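PDB 6PZ7: endoglucanase family 5 from Clostridium acetobutylicum ATCC 824, which probably hydrolyses internal beta-1,4 linkages in cellulose and other plant cell-wall polysaccharides as a broad-specificity GH5_4 endoglucanase. Local coordinates for residues 14-19 / 95-100; 74-79 / 129-134; 84-89 / 133-138; 141-146 / 176-181. One frame throughout, in Å; residues are numbered along the deposited sequence. Where two conformers were deposited one is given.

Overall arrangement
All four contacts belong to one (beta/alpha)8 barrel and gather round its third and fourth strands, 95-99 and 139-142, neighbours in the parallel sheet. Interaction 1, buried near the middle of the chain, joins the first helix to the foot of strand 95-99 through a methionine, an aromatic ring and one tyrosine-aspartate bond. Interactions 2 and 3 share helix 76-91, and their second segments overlap at Lys133 and Asp134; being partly buried, they mix apolar packing with arginine, amide and hydroxyl groups. Interaction 4 is buried and, across its two segments, purely apolar, with polar bonds at its two ends. Phe132 of interaction 2 touches all three others, through Leu98, Val86 and Phe141.

Interaction 1 of 4, residues 14-19 / 95-100; sequences NDMKVG and YAILNT
Asp15 and Tyr95 meet through one short hydrogen bond: the phenol OH of Tyr95 donates to OD2 of Asp15 at 2.6 Å. The acceptor uses its anti lone pair and lies in the plane of the ring, at the ring's edge, while the carboxylate itself stands almost upright to that plane, 87° away. Asp15 turns its CG anti to the backbone N (chi1 -158°), which carries the carboxylate to the phenol. A tyrosine suits this place because its apolar ring can stay buried while its hydroxyl reaches the partly exposed end of the helix.

The setting is the end of the TIM barrel where the strands begin: helix 9-16 leads into the first strand and Tyr95 opens the third.

Apolar contacts make up the rest. Met16 lays CG over one face of the Tyr95 ring, 3.9 Å from the ring centroid, in a CH-pi contact; its SD lies farther above the same ring, at 5.3 Å, a long Met-aromatic contact. The bend at chi3 (75°) then sends CE on to CD1 of Ile97, 3.8 Å away. Methionine, unbranched and flexible, can thus follow the strand from one residue to the next but one, and it also touches Ile140 of the adjacent strand.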
loop_
_atom_site.group_PDB
_atom_site.type_symbol
_atom_site.label_atom_id
_atom_site.label_comp_id
_atom_site.label_asym_id
_atom_site.label_seq_id
_atom_site.Cartn_x
_atom_site.Cartn_y
_atom_site.Cartn_z
ATOM N N ASN A 14 1.004 14.248 -5.581
ATOM C CA ASN A 14 1.977 14.597 -6.604
ATOM C C ASN A 14 3.379 14.630 -6.023
ATOM O O ASN A 14 4.339 14.181 -6.660
ATOM C CB ASN A 14 1.608 15.958 -7.195
ATOM C CG ASN A 14 0.357 15.910 -8.036
ATOM O OD1 ASN A 14 -0.095 14.840 -8.424
ATOM N ND2 ASN A 14 -0.214 17.073 -8.305
ATOM N N ASP A 15 3.535 15.162 -4.820
ATOM C CA ASP A 15 4.845 15.275 -4.196
ATOM C C ASP A 15 5.434 13.899 -3.879
ATOM O O ASP A 15 6.654 13.711 -3.899
ATOM C CB ASP A 15 4.724 16.134 -2.933
ATOM C CG ASP A 15 6.035 16.752 -2.493
ATOM O OD1 ASP A 15 6.786 17.226 -3.386
ATOM O OD2 ASP A 15 6.305 16.864 -1.284
ATOM N N MET A 16 4.585 12.920 -3.582
ATOM C CA MET A 16 5.041 11.566 -3.294
ATOM C C MET A 16 5.784 10.964 -4.481
ATOM O O MET A 16 6.691 10.151 -4.278
ATOM C CB MET A 16 3.838 10.679 -2.932
ATOM C CG MET A 16 3.224 10.962 -1.566
ATOM S SD MET A 16 1.603 10.248 -1.317
ATOM C CE MET A 16 2.045 8.534 -1.075
ATOM N N LYS A 17 5.372 11.343 -5.707
ATOM C CA LYS A 17 6.064 11.068 -6.978
ATOM C C LYS A 17 5.973 9.611 -7.432
ATOM O O LYS A 17 5.320 9.318 -8.432
ATOM C CB LYS A 17 7.540 11.496 -6.912
ATOM C CG LYS A 17 8.301 11.363 -8.257
ATOM C CD LYS A 17 9.834 11.353 -8.097
ATOM C CE LYS A 17 10.490 10.782 -9.364
ATOM N NZ LYS A 17 11.978 10.760 -9.288
ATOM N N VAL A 18 6.665 8.724 -6.743
ATOM C CA VAL A 18 6.734 7.301 -7.072
ATOM C C VAL A 18 7.332 6.637 -5.846
ATOM O O VAL A 18 8.201 7.198 -5.162
ATOM C CB VAL A 18 7.557 7.044 -8.342
ATOM C CG1 VAL A 18 9.030 7.424 -8.175
ATOM C CG2 VAL A 18 7.390 5.600 -8.794
ATOM N N GLY A 19 6.848 5.447 -5.540
ATOM C CA GLY A 19 7.232 4.754 -4.321
ATOM C C GLY A 19 7.729 3.333 -4.527
ATOM O O GLY A 19 7.566 2.712 -5.596
ATOM N N TYR A 95 8.574 10.487 1.740
ATOM C CA TYR A 95 7.314 10.103 2.365
ATOM C C TYR A 95 7.390 8.661 2.818
ATOM O O TYR A 95 7.971 7.817 2.128
ATOM C CB TYR A 95 6.134 10.262 1.374
ATOM C CG TYR A 95 5.777 11.697 1.124
ATOM C CD1 TYR A 95 6.436 12.449 0.146
ATOM C CD2 TYR A 95 4.788 12.322 1.861
ATOM C CE1 TYR A 95 6.116 13.778 -0.067
ATOM C CE2 TYR A 95 4.468 13.658 1.665
ATOM C CZ TYR A 95 5.155 14.387 0.718
ATOM O OH TYR A 95 4.807 15.721 0.562
ATOM N N ALA A 96 6.798 8.377 3.984
ATOM C CA ALA A 96 6.647 7.034 4.515
ATOM C C ALA A 96 5.153 6.758 4.635
ATOM O O ALA A 96 4.416 7.591 5.181
ATOM C CB ALA A 96 7.307 6.902 5.892
ATOM N N ILE A 97 4.692 5.601 4.154
ATOM C CA ILE A 97 3.318 5.129 4.362
ATOM C C ILE A 97 3.373 4.002 5.373
ATOM O O ILE A 97 4.052 2.996 5.142
ATOM C CB ILE A 97 2.654 4.651 3.049
ATOM C CG1 ILE A 97 2.586 5.741 1.988
ATOM C CG2 ILE A 97 1.238 4.106 3.375
ATOM C CD1 ILE A 97 2.306 5.167 0.598
ATOM N N LEU A 98 2.692 4.158 6.501
ATOM C CA LEU A 98 2.639 3.162 7.565
ATOM C C LEU A 98 1.222 2.615 7.618
ATOM O O LEU A 98 0.272 3.398 7.748
ATOM C CB LEU A 98 3.018 3.818 8.894
ATOM C CG LEU A 98 2.944 2.922 10.113
ATOM C CD1 LEU A 98 3.946 1.807 10.076
ATOM C CD2 LEU A 98 3.117 3.708 11.395
ATOM N N ASN A 99 1.075 1.293 7.550
ATOM C CA ASN A 99 -0.275 0.704 7.479
ATOM C C ASN A 99 -0.525 -0.335 8.566
ATOM O O ASN A 99 0.293 -0.568 9.467
ATOM C CB ASN A 99 -0.583 0.147 6.084
ATOM C CG ASN A 99 0.055 -1.186 5.790
ATOM O OD1 ASN A 99 0.700 -1.781 6.641
ATOM N ND2 ASN A 99 -0.149 -1.692 4.570
ATOM N N THR A 100 -1.728 -0.948 8.494
ATOM C CA THR A 100 -1.932 -2.321 8.937
ATOM C C THR A 100 -1.987 -3.197 7.691
ATOM O O THR A 100 -2.428 -2.752 6.629
ATOM C CB THR A 100 -3.204 -2.502 9.777
ATOM O OG1 THR A 100 -4.399 -2.345 8.974
ATOM C CG2 THR A 100 -3.275 -1.535 10.959
#

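Interaction 2 of 4, residues 74-79 / 129-134; sequences IDQAWL and ANRFKD
Leu79 and Arg131 form the heart of this contact. CB of Leu79 sits over one face of the guanidinium group, toward its rim, 3.7 Å from NH2 of Arg131. Gln76 comes in from another direction: its CG lies at the edge of the same flat group, in its plane, 4.0 Å from NH2 of Arg131. Arg131 takes two conformations; in the one described here its chain folds back at chi2 (63°) and chi3 (78°), which lays the planar end along helix 76-91; a flat charged group can cover aliphatic carbon with its face while its N-H groups stay available for polar partners. One such partner is Asn80, whose OD1 is hydrogen-bonded to NH1 of Arg131. Deeper in, Leu79 CD2 approaches Phe132 CE2 at 4.3 Å, a looser apolar contact.

Behind this first shell stands the start of helix 76-91. Asp75 is its N-cap, and OD1 accepts from Ala77 N at 3.0 Å, met from well above the carboxylate plane. This capping bond ties down the start of the turn that carries Gln76 and Leu79.

Helix 76-91 and the end of helix 111-132 are successive outer helices of the barrel. Between them and the sheet, Phe132 packs on Val82 and Val86 of helix 76-91 and on Leu139 and Phe141 of strand 139-142.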
loop_
_atom_site.group_PDB
_atom_site.type_symbol
_atom_site.label_atom_id
_atom_site.label_comp_id
_atom_site.label_asym_id
_atom_site.label_seq_id
_atom_site.Cartn_x
_atom_site.Cartn_y
_atom_site.Cartn_z
ATOM N N ILE A 74 0.051 -3.411 22.076
ATOM C CA ILE A 74 1.064 -3.674 21.058
ATOM C C ILE A 74 2.420 -3.770 21.757
ATOM O O ILE A 74 2.817 -2.881 22.516
ATOM C CB ILE A 74 1.091 -2.573 19.972
ATOM C CG1 ILE A 74 -0.263 -2.440 19.283
ATOM C CG2 ILE A 74 2.180 -2.905 18.938
ATOM C CD1 ILE A 74 -0.331 -1.337 18.245
ATOM N N ASP A 75 3.142 -4.839 21.476
ATOM C CA ASP A 75 4.469 -5.014 22.058
ATOM C C ASP A 75 5.348 -3.788 21.826
ATOM O O ASP A 75 5.563 -3.357 20.680
ATOM C CB ASP A 75 5.105 -6.255 21.433
ATOM C CG ASP A 75 6.546 -6.457 21.830
ATOM O OD1 ASP A 75 7.010 -5.828 22.800
ATOM O OD2 ASP A 75 7.232 -7.229 21.137
ATOM N N GLN A 76 5.912 -3.243 22.900
ATOM C CA GLN A 76 6.726 -2.042 22.780
ATOM C C GLN A 76 7.953 -2.261 21.907
ATOM O O GLN A 76 8.359 -1.353 21.172
ATOM C CB GLN A 76 7.154 -1.585 24.178
ATOM C CG GLN A 76 7.996 -0.351 24.218
ATOM C CD GLN A 76 8.302 0.091 25.643
ATOM O OE1 GLN A 76 7.490 0.768 26.285
ATOM N NE2 GLN A 76 9.465 -0.316 26.153
ATOM N N ALA A 77 8.597 -3.415 22.011
ATOM C CA ALA A 77 9.777 -3.635 21.189
ATOM C C ALA A 77 9.423 -3.655 19.712
ATOM O O ALA A 77 10.238 -3.267 18.872
ATOM C CB ALA A 77 10.439 -4.954 21.573
ATOM N N TRP A 78 8.251 -4.151 19.353
ATOM C CA TRP A 78 7.825 -4.119 17.960
ATOM C C TRP A 78 7.599 -2.692 17.510
ATOM O O TRP A 78 8.057 -2.302 16.424
ATOM C CB TRP A 78 6.570 -4.965 17.783
ATOM C CG TRP A 78 6.048 -5.025 16.366
ATOM C CD1 TRP A 78 4.908 -4.462 15.901
ATOM C CD2 TRP A 78 6.648 -5.676 15.241
ATOM N NE1 TRP A 78 4.738 -4.728 14.572
ATOM C CE2 TRP A 78 5.793 -5.485 14.135
ATOM C CE3 TRP A 78 7.815 -6.426 15.077
ATOM C CZ2 TRP A 78 6.073 -6.028 12.883
ATOM C CZ3 TRP A 78 8.090 -6.960 13.820
ATOM C CH2 TRP A 78 7.218 -6.754 12.743
ATOM N N LEU A 79 6.870 -1.896 18.296
ATOM C CA LEU A 79 6.689 -0.496 17.938
ATOM C C LEU A 79 8.025 0.206 17.787
ATOM O O LEU A 79 8.201 1.046 16.895
ATOM C CB LEU A 79 5.833 0.224 18.971
ATOM C CG LEU A 79 4.328 0.145 18.805
ATOM C CD1 LEU A 79 3.655 0.618 20.085
ATOM C CD2 LEU A 79 3.836 0.931 17.606
ATOM N N ALA A 129 -1.230 5.353 16.314
ATOM C CA ALA A 129 -1.337 6.788 16.088
ATOM C C ALA A 129 -0.661 7.567 17.203
ATOM O O ALA A 129 0.066 8.542 16.938
ATOM C CB ALA A 129 -2.802 7.180 15.936
ATOM N N ASN A 130 -0.852 7.157 18.458
ATOM C CA ASN A 130 -0.206 7.856 19.563
ATOM C C ASN A 130 1.312 7.833 19.425
ATOM O O ASN A 130 1.979 8.859 19.633
ATOM C CB ASN A 130 -0.671 7.230 20.884
ATOM C CG ASN A 130 0.025 7.811 22.101
ATOM O OD1 ASN A 130 0.827 7.143 22.763
ATOM N ND2 ASN A 130 -0.252 9.053 22.381
ATOM N N ARG A 131 1.879 6.671 19.079
ATOM C CA ARG A 131 3.329 6.569 18.982
ATOM C C ARG A 131 3.879 7.499 17.909
ATOM O O ARG A 131 4.973 8.071 18.070
ATOM C CB ARG A 131 3.749 5.123 18.699
ATOM C CG ARG A 131 5.226 4.967 18.349
ATOM C CD ARG A 131 6.141 5.384 19.505
ATOM N NE ARG A 131 6.198 4.343 20.530
ATOM C CZ ARG A 131 7.173 3.434 20.640
ATOM N NH1 ARG A 131 8.196 3.420 19.788
ATOM N NH2 ARG A 131 7.108 2.527 21.611
ATOM N N PHE A 132 3.151 7.659 16.805
ATOM C CA PHE A 132 3.642 8.381 15.636
ATOM C C PHE A 132 3.043 9.778 15.476
ATOM O O PHE A 132 3.225 10.413 14.433
ATOM C CB PHE A 132 3.413 7.507 14.387
ATOM C CG PHE A 132 4.321 6.301 14.336
ATOM C CD1 PHE A 132 5.608 6.440 13.831
ATOM C CD2 PHE A 132 3.928 5.088 14.836
ATOM C CE1 PHE A 132 6.484 5.367 13.845
ATOM C CE2 PHE A 132 4.784 4.004 14.817
ATOM C CZ PHE A 132 6.087 4.164 14.345
ATOM N N LYS A 133 2.449 10.320 16.531
ATOM C CA LYS A 133 1.622 11.519 16.406
ATOM C C LYS A 133 2.420 12.772 16.061
ATOM O O LYS A 133 1.847 13.722 15.493
ATOM C CB LYS A 133 0.830 11.761 17.702
ATOM C CG LYS A 133 1.669 12.174 18.895
ATOM C CD LYS A 133 0.902 12.035 20.217
ATOM C CE LYS A 133 -0.333 12.910 20.233
ATOM N NZ LYS A 133 -1.149 12.683 21.466
ATOM N N ASP A 134 3.703 12.825 16.417
ATOM C CA ASP A 134 4.468 14.056 16.260
ATOM C C ASP A 134 5.194 14.180 14.925
ATOM O O ASP A 134 5.805 15.216 14.650
ATOM C CB ASP A 134 5.467 14.236 17.395
ATOM C CG ASP A 134 4.819 14.556 18.732
ATOM O OD1 ASP A 134 3.678 15.048 18.784
ATOM O OD2 ASP A 134 5.519 14.354 19.735
#

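Interaction 3 of 4, residues 84-89 / 133-138; sequences EVVNYV and KDYDSH
The hydroxyl of Tyr135 is held by two side-chain amides of helix 76-91: it donates to OD1 of Asn87 at 2.7 Å and has a weak bond with NE2 of Gln83. Asn87 OD1 lies in the plane of the tyrosine ring, at its edge, yet the phenol stands 35° above the plane of the amide and so misses the carbonyl lone pairs. Asn87 keeps CG anti to its carbonyl carbon (chi1 -81°), which swings the short amide round the helix toward the loop. Beside this bond, CG1 of Val86 touches CE2 of Tyr135 at 4.1 Å, meeting the ring obliquely. A tyrosine serves well here, since it spans a gap of 9.9 Å between the CA atoms of Asn87 and Tyr135 and offers carbon as well as a hydroxyl.

The loop that presents it is braced from within. Asp136 OD1 accepts from both His138 N, at 2.9 Å and 162°, and His138 ND1, at 3.2 Å, the two donors arriving on the same face of the carboxylate. Outside, Arg188 and Asn184 both bond to the carbonyl oxygen of Tyr135.

His138 hands the chain over to the sheet by a backbone bond to Ala96. The Asx turn at Asp136 lies in an alpha-beta loop at the N-terminal end of the barrel strands, the end away from the catalytic mouth of such enzymes.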
loop_
_atom_site.group_PDB
_atom_site.type_symbol
_atom_site.label_atom_id
_atom_site.label_comp_id
_atom_site.label_asym_id
_atom_site.label_seq_id
_atom_site.Cartn_x
_atom_site.Cartn_y
_atom_site.Cartn_z
ATOM N N GLU A 84 12.079 2.599 14.068
ATOM C CA GLU A 84 13.416 2.640 13.474
ATOM C C GLU A 84 13.326 2.663 11.946
ATOM O O GLU A 84 14.037 3.413 11.264
ATOM C CB GLU A 84 14.261 1.434 13.914
ATOM C CG GLU A 84 14.689 1.451 15.352
ATOM C CD GLU A 84 15.501 0.271 15.791
ATOM O OE1 GLU A 84 15.663 -0.721 15.055
ATOM O OE2 GLU A 84 16.048 0.324 16.925
ATOM N N VAL A 85 12.463 1.815 11.370
ATOM C CA VAL A 85 12.312 1.705 9.917
ATOM C C VAL A 85 11.641 2.947 9.351
ATOM O O VAL A 85 12.093 3.509 8.347
ATOM C CB VAL A 85 11.597 0.393 9.551
ATOM C CG1 VAL A 85 11.377 0.347 8.064
ATOM C CG2 VAL A 85 12.405 -0.796 10.020
ATOM N N VAL A 86 10.589 3.439 10.001
ATOM C CA VAL A 86 10.006 4.720 9.623
ATOM C C VAL A 86 11.077 5.798 9.600
ATOM O O VAL A 86 11.142 6.605 8.663
ATOM C CB VAL A 86 8.852 5.081 10.565
ATOM C CG1 VAL A 86 8.446 6.534 10.419
ATOM C CG2 VAL A 86 7.692 4.162 10.332
ATOM N N ASN A 87 11.936 5.840 10.620
ATOM C CA ASN A 87 12.981 6.853 10.669
ATOM C C ASN A 87 13.974 6.731 9.535
ATOM O O ASN A 87 14.472 7.763 9.071
ATOM C CB ASN A 87 13.677 6.897 12.032
ATOM C CG ASN A 87 12.888 7.689 13.058
ATOM O OD1 ASN A 87 11.926 8.397 12.714
ATOM N ND2 ASN A 87 13.300 7.598 14.316
ATOM N N TYR A 88 14.329 5.524 9.079
ATOM C CA TYR A 88 15.224 5.430 7.922
ATOM C C TYR A 88 14.654 6.258 6.775
ATOM O O TYR A 88 15.379 6.960 6.061
ATOM C CB TYR A 88 15.395 3.969 7.448
ATOM C CG TYR A 88 15.992 2.958 8.392
ATOM C CD1 TYR A 88 16.868 3.284 9.399
ATOM C CD2 TYR A 88 15.664 1.615 8.234
ATOM C CE1 TYR A 88 17.375 2.310 10.242
ATOM C CE2 TYR A 88 16.154 0.646 9.065
ATOM C CZ TYR A 88 17.026 0.996 10.075
ATOM O OH TYR A 88 17.511 0.006 10.918
ATOM N N VAL A 89 13.353 6.075 6.517
ATOM C CA VAL A 89 12.681 6.723 5.396
ATOM C C VAL A 89 12.580 8.237 5.620
ATOM O O VAL A 89 12.923 9.062 4.748
ATOM C CB VAL A 89 11.293 6.081 5.182
ATOM C CG1 VAL A 89 10.538 6.806 4.078
ATOM C CG2 VAL A 89 11.432 4.603 4.835
ATOM N N LYS A 133 2.449 10.320 16.531
ATOM C CA LYS A 133 1.622 11.519 16.406
ATOM C C LYS A 133 2.420 12.772 16.061
ATOM O O LYS A 133 1.847 13.722 15.493
ATOM C CB LYS A 133 0.830 11.761 17.702
ATOM C CG LYS A 133 1.669 12.174 18.895
ATOM C CD LYS A 133 0.902 12.035 20.217
ATOM C CE LYS A 133 -0.333 12.910 20.233
ATOM N NZ LYS A 133 -1.149 12.683 21.466
ATOM N N ASP A 134 3.703 12.825 16.417
ATOM C CA ASP A 134 4.468 14.056 16.260
ATOM C C ASP A 134 5.194 14.180 14.925
ATOM O O ASP A 134 5.805 15.216 14.650
ATOM C CB ASP A 134 5.467 14.236 17.395
ATOM C CG ASP A 134 4.819 14.556 18.732
ATOM O OD1 ASP A 134 3.678 15.048 18.784
ATOM O OD2 ASP A 134 5.519 14.354 19.735
ATOM N N TYR A 135 5.157 13.172 14.072
ATOM C CA TYR A 135 5.767 13.276 12.744
ATOM C C TYR A 135 5.031 14.333 11.916
ATOM O O TYR A 135 3.815 14.541 12.073
ATOM C CB TYR A 135 5.735 11.910 12.030
ATOM C CG TYR A 135 6.782 10.969 12.562
ATOM C CD1 TYR A 135 6.550 10.191 13.687
ATOM C CD2 TYR A 135 8.040 10.852 11.945
ATOM C CE1 TYR A 135 7.551 9.372 14.205
ATOM C CE2 TYR A 135 9.011 10.014 12.452
ATOM C CZ TYR A 135 8.741 9.284 13.576
ATOM O OH TYR A 135 9.676 8.440 14.135
ATOM N N ASP A 136 5.734 14.912 10.950
ATOM C CA ASP A 136 5.124 15.879 10.028
ATOM C C ASP A 136 4.373 15.147 8.914
ATOM O O ASP A 136 4.196 13.930 8.940
ATOM C CB ASP A 136 6.135 16.923 9.551
ATOM C CG ASP A 136 7.155 16.410 8.595
ATOM O OD1 ASP A 136 6.994 15.399 7.927
ATOM O OD2 ASP A 136 8.238 17.091 8.537
ATOM N N SER A 137 3.927 15.903 7.917
ATOM C CA SER A 137 3.048 15.369 6.882
ATOM C C SER A 137 3.735 14.420 5.933
ATOM O O SER A 137 3.061 13.815 5.086
ATOM C CB SER A 137 2.419 16.508 6.087
ATOM O OG SER A 137 3.388 17.199 5.338
ATOM N N HIS A 138 5.052 14.223 6.048
ATOM C CA HIS A 138 5.707 13.183 5.263
ATOM C C HIS A 138 5.378 11.782 5.748
ATOM O O HIS A 138 5.636 10.821 5.022
ATOM C CB HIS A 138 7.220 13.383 5.193
ATOM C CG HIS A 138 7.593 14.562 4.355
ATOM N ND1 HIS A 138 7.626 15.847 4.858
ATOM C CD2 HIS A 138 7.860 14.661 3.033
ATOM C CE1 HIS A 138 7.958 16.685 3.889
ATOM N NE2 HIS A 138 8.089 15.995 2.771
#

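Interaction 4 of 4, residues 141-146 / 176-181; sequences FQTLNE and NTIRST. Unlike the reference sequence in segment 141-146: Gln142 (reference Glu). With EDO (1,2-ethanediol), chain C.
In both Phe141 and Ile178 a gamma carbon stands anti to the carbonyl carbon, CG of Phe141 (chi1 -67°) and CG1 of Ile178 (chi1 -71°), and the two side chains then slide past each other in opposite directions. Ile178 keeps its CG2 branch anti to the backbone N, and both its branches reach the phenyl group. The ring presents its edge: CD2 of Phe141 lies 3.7 Å from CG2 of Ile178, with that methyl in the ring plane, and 3.8 Å from CD1 of Ile178. A beta-branched residue suits this place because its two arms take the edge of the ring between them. Farther along, CG2 of Thr143 approaches Ile178 CD1 at 4.4 Å, while the hydroxyl of Thr143 turns to Asn171 in a hydrogen bond.

This is strand-to-helix packing within one beta-alpha unit of the TIM barrel: strand 139-142 lies beneath helix 161-180, which follows it in the chain, and Phe132 and Trp125 of helix 111-132 close in beside Phe141 and Ile178 respectively.

At the helix end, Ile178 O is gripped twice by Thr181, by its N at 3.2 Å and its OG1 at 2.7 Å.

At the far end of the other segment, Asn145 and Glu146 occupy the position beyond the fourth strand where GH5 enzymes carry an Asn-Glu pair, consistent with an active-site location. A 1,2-ethanediol, probably from the crystallisation liquor, straddles the carboxylate: its O1 donates to OE1 of Glu146 and its O2 to OE2, each at 2.6 Å, and OE2 is also bonded to His221.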
loop_
_atom_site.group_PDB
_atom_site.type_symbol
_atom_site.label_atom_id
_atom_site.label_comp_id
_atom_site.label_asym_id
_atom_site.label_seq_id
_atom_site.Cartn_x
_atom_site.Cartn_y
_atom_site.Cartn_z
ATOM N N PHE A 141 -0.577 7.710 7.171
ATOM C CA PHE A 141 -1.142 6.475 7.690
ATOM C C PHE A 141 -2.058 5.870 6.637
ATOM O O PHE A 141 -2.828 6.592 6.010
ATOM C CB PHE A 141 -1.950 6.697 8.984
ATOM C CG PHE A 141 -1.156 7.133 10.189
ATOM C CD1 PHE A 141 0.198 6.966 10.301
ATOM C CD2 PHE A 141 -1.819 7.725 11.235
ATOM C CE1 PHE A 141 0.878 7.401 11.441
ATOM C CE2 PHE A 141 -1.153 8.186 12.355
ATOM C CZ PHE A 141 0.184 7.986 12.488
ATOM N N GLN A 142 -2.024 4.550 6.475
ATOM C CA GLN A 142 -2.944 3.827 5.603
ATOM C C GLN A 142 -3.718 2.882 6.531
ATOM O O GLN A 142 -3.132 2.034 7.208
ATOM C CB GLN A 142 -2.160 3.088 4.541
ATOM C CG GLN A 142 -2.963 2.123 3.710
ATOM C CD GLN A 142 -2.072 1.235 2.847
ATOM O OE1 GLN A 142 -2.161 -0.019 2.931
ATOM N NE2 GLN A 142 -1.267 1.806 2.062
ATOM N N THR A 143 -5.028 3.053 6.601
ATOM C CA THR A 143 -5.811 2.410 7.659
ATOM C C THR A 143 -5.761 0.896 7.607
ATOM O O THR A 143 -5.611 0.238 8.646
ATOM C CB THR A 143 -7.260 2.904 7.576
ATOM O OG1 THR A 143 -7.738 2.635 6.268
ATOM C CG2 THR A 143 -7.384 4.383 7.917
ATOM N N LEU A 144 -5.911 0.344 6.400
ATOM C CA LEU A 144 -6.082 -1.067 6.123
ATOM C C LEU A 144 -5.383 -1.350 4.807
ATOM O O LEU A 144 -5.270 -0.470 3.946
ATOM C CB LEU A 144 -7.563 -1.415 5.984
ATOM C CG LEU A 144 -8.489 -1.061 7.158
ATOM C CD1 LEU A 144 -9.929 -1.217 6.753
ATOM C CD2 LEU A 144 -8.155 -1.956 8.335
ATOM N N ASN A 145 -4.968 -2.608 4.601
ATOM C CA ASN A 145 -4.270 -3.002 3.372
ATOM C C ASN A 145 -5.262 -3.488 2.312
ATOM O O ASN A 145 -5.650 -2.731 1.415
ATOM C CB ASN A 145 -3.238 -4.083 3.714
ATOM C CG ASN A 145 -2.605 -4.656 2.482
ATOM O OD1 ASN A 145 -2.215 -3.912 1.600
ATOM N ND2 ASN A 145 -2.468 -5.952 2.409
ATOM N N GLU A 146 -5.683 -4.743 2.398
ATOM C CA GLU A 146 -6.630 -5.354 1.471
ATOM C C GLU A 146 -7.744 -6.009 2.284
ATOM O O GLU A 146 -7.863 -7.246 2.364
ATOM C CB GLU A 146 -5.919 -6.375 0.597
ATOM C CG GLU A 146 -4.939 -5.696 -0.363
ATOM C CD GLU A 146 -4.230 -6.612 -1.298
ATOM O OE1 GLU A 146 -4.403 -7.854 -1.203
ATOM O OE2 GLU A 146 -3.428 -6.135 -2.151
ATOM N N ASN A 176 -11.253 8.272 12.618
ATOM C CA ASN A 176 -11.638 8.992 13.828
ATOM C C ASN A 176 -10.648 8.729 14.966
ATOM O O ASN A 176 -10.304 9.630 15.738
ATOM C CB ASN A 176 -13.047 8.594 14.267
ATOM C CG ASN A 176 -14.147 9.271 13.453
ATOM O OD1 ASN A 176 -13.931 10.281 12.818
ATOM N ND2 ASN A 176 -15.340 8.699 13.507
ATOM N N THR A 177 -10.212 7.482 15.107
ATOM C CA THR A 177 -9.254 7.132 16.160
ATOM C C THR A 177 -7.933 7.864 15.959
ATOM O O THR A 177 -7.370 8.425 16.900
ATOM C CB THR A 177 -9.027 5.630 16.180
ATOM O OG1 THR A 177 -10.254 4.948 16.466
ATOM C CG2 THR A 177 -7.996 5.198 17.190
ATOM N N ILE A 178 -7.422 7.874 14.729
ATOM C CA ILE A 178 -6.203 8.617 14.428
ATOM C C ILE A 178 -6.378 10.071 14.819
ATOM O O ILE A 178 -5.533 10.670 15.514
ATOM C CB ILE A 178 -5.853 8.454 12.935
ATOM C CG1 ILE A 178 -5.363 7.027 12.646
ATOM C CG2 ILE A 178 -4.832 9.511 12.523
ATOM C CD1 ILE A 178 -5.460 6.612 11.206
ATOM N N ARG A 179 -7.419 10.708 14.303
ATOM C CA ARG A 179 -7.570 12.148 14.518
ATOM C C ARG A 179 -7.748 12.488 15.996
ATOM O O ARG A 179 -7.276 13.540 16.444
ATOM C CB ARG A 179 -8.736 12.671 13.691
ATOM C CG ARG A 179 -8.557 12.514 12.169
ATOM C CD ARG A 179 -8.311 13.822 11.473
ATOM N NE ARG A 179 -8.213 13.680 10.036
ATOM C CZ ARG A 179 -7.073 13.542 9.348
ATOM N NH1 ARG A 179 -5.905 13.513 9.979
ATOM N NH2 ARG A 179 -7.092 13.400 8.034
ATOM N N SER A 180 -8.371 11.591 16.764
ATOM C CA SER A 180 -8.650 11.822 18.175
ATOM C C SER A 180 -7.385 11.938 18.999
ATOM O O SER A 180 -7.422 12.492 20.106
ATOM C CB SER A 180 -9.501 10.677 18.724
ATOM O OG SER A 180 -8.719 9.519 18.974
ATOM N N THR A 181 -6.278 11.408 18.514
ATOM C CA THR A 181 -5.024 11.465 19.268
ATOM C C THR A 181 -4.312 12.814 19.176
ATOM O O THR A 181 -3.358 13.054 19.955
ATOM C CB THR A 181 -4.080 10.333 18.848
ATOM O OG1 THR A 181 -3.698 10.474 17.463
ATOM C CG2 THR A 181 -4.706 8.983 19.058
HETATM C C1 EDO C . -2.467 -9.592 -3.677
HETATM O O1 EDO C . -2.521 -9.383 -2.256
HETATM C C2 EDO C . -1.962 -8.354 -4.393
HETATM O O2 EDO C . -2.971 -7.342 -4.415
#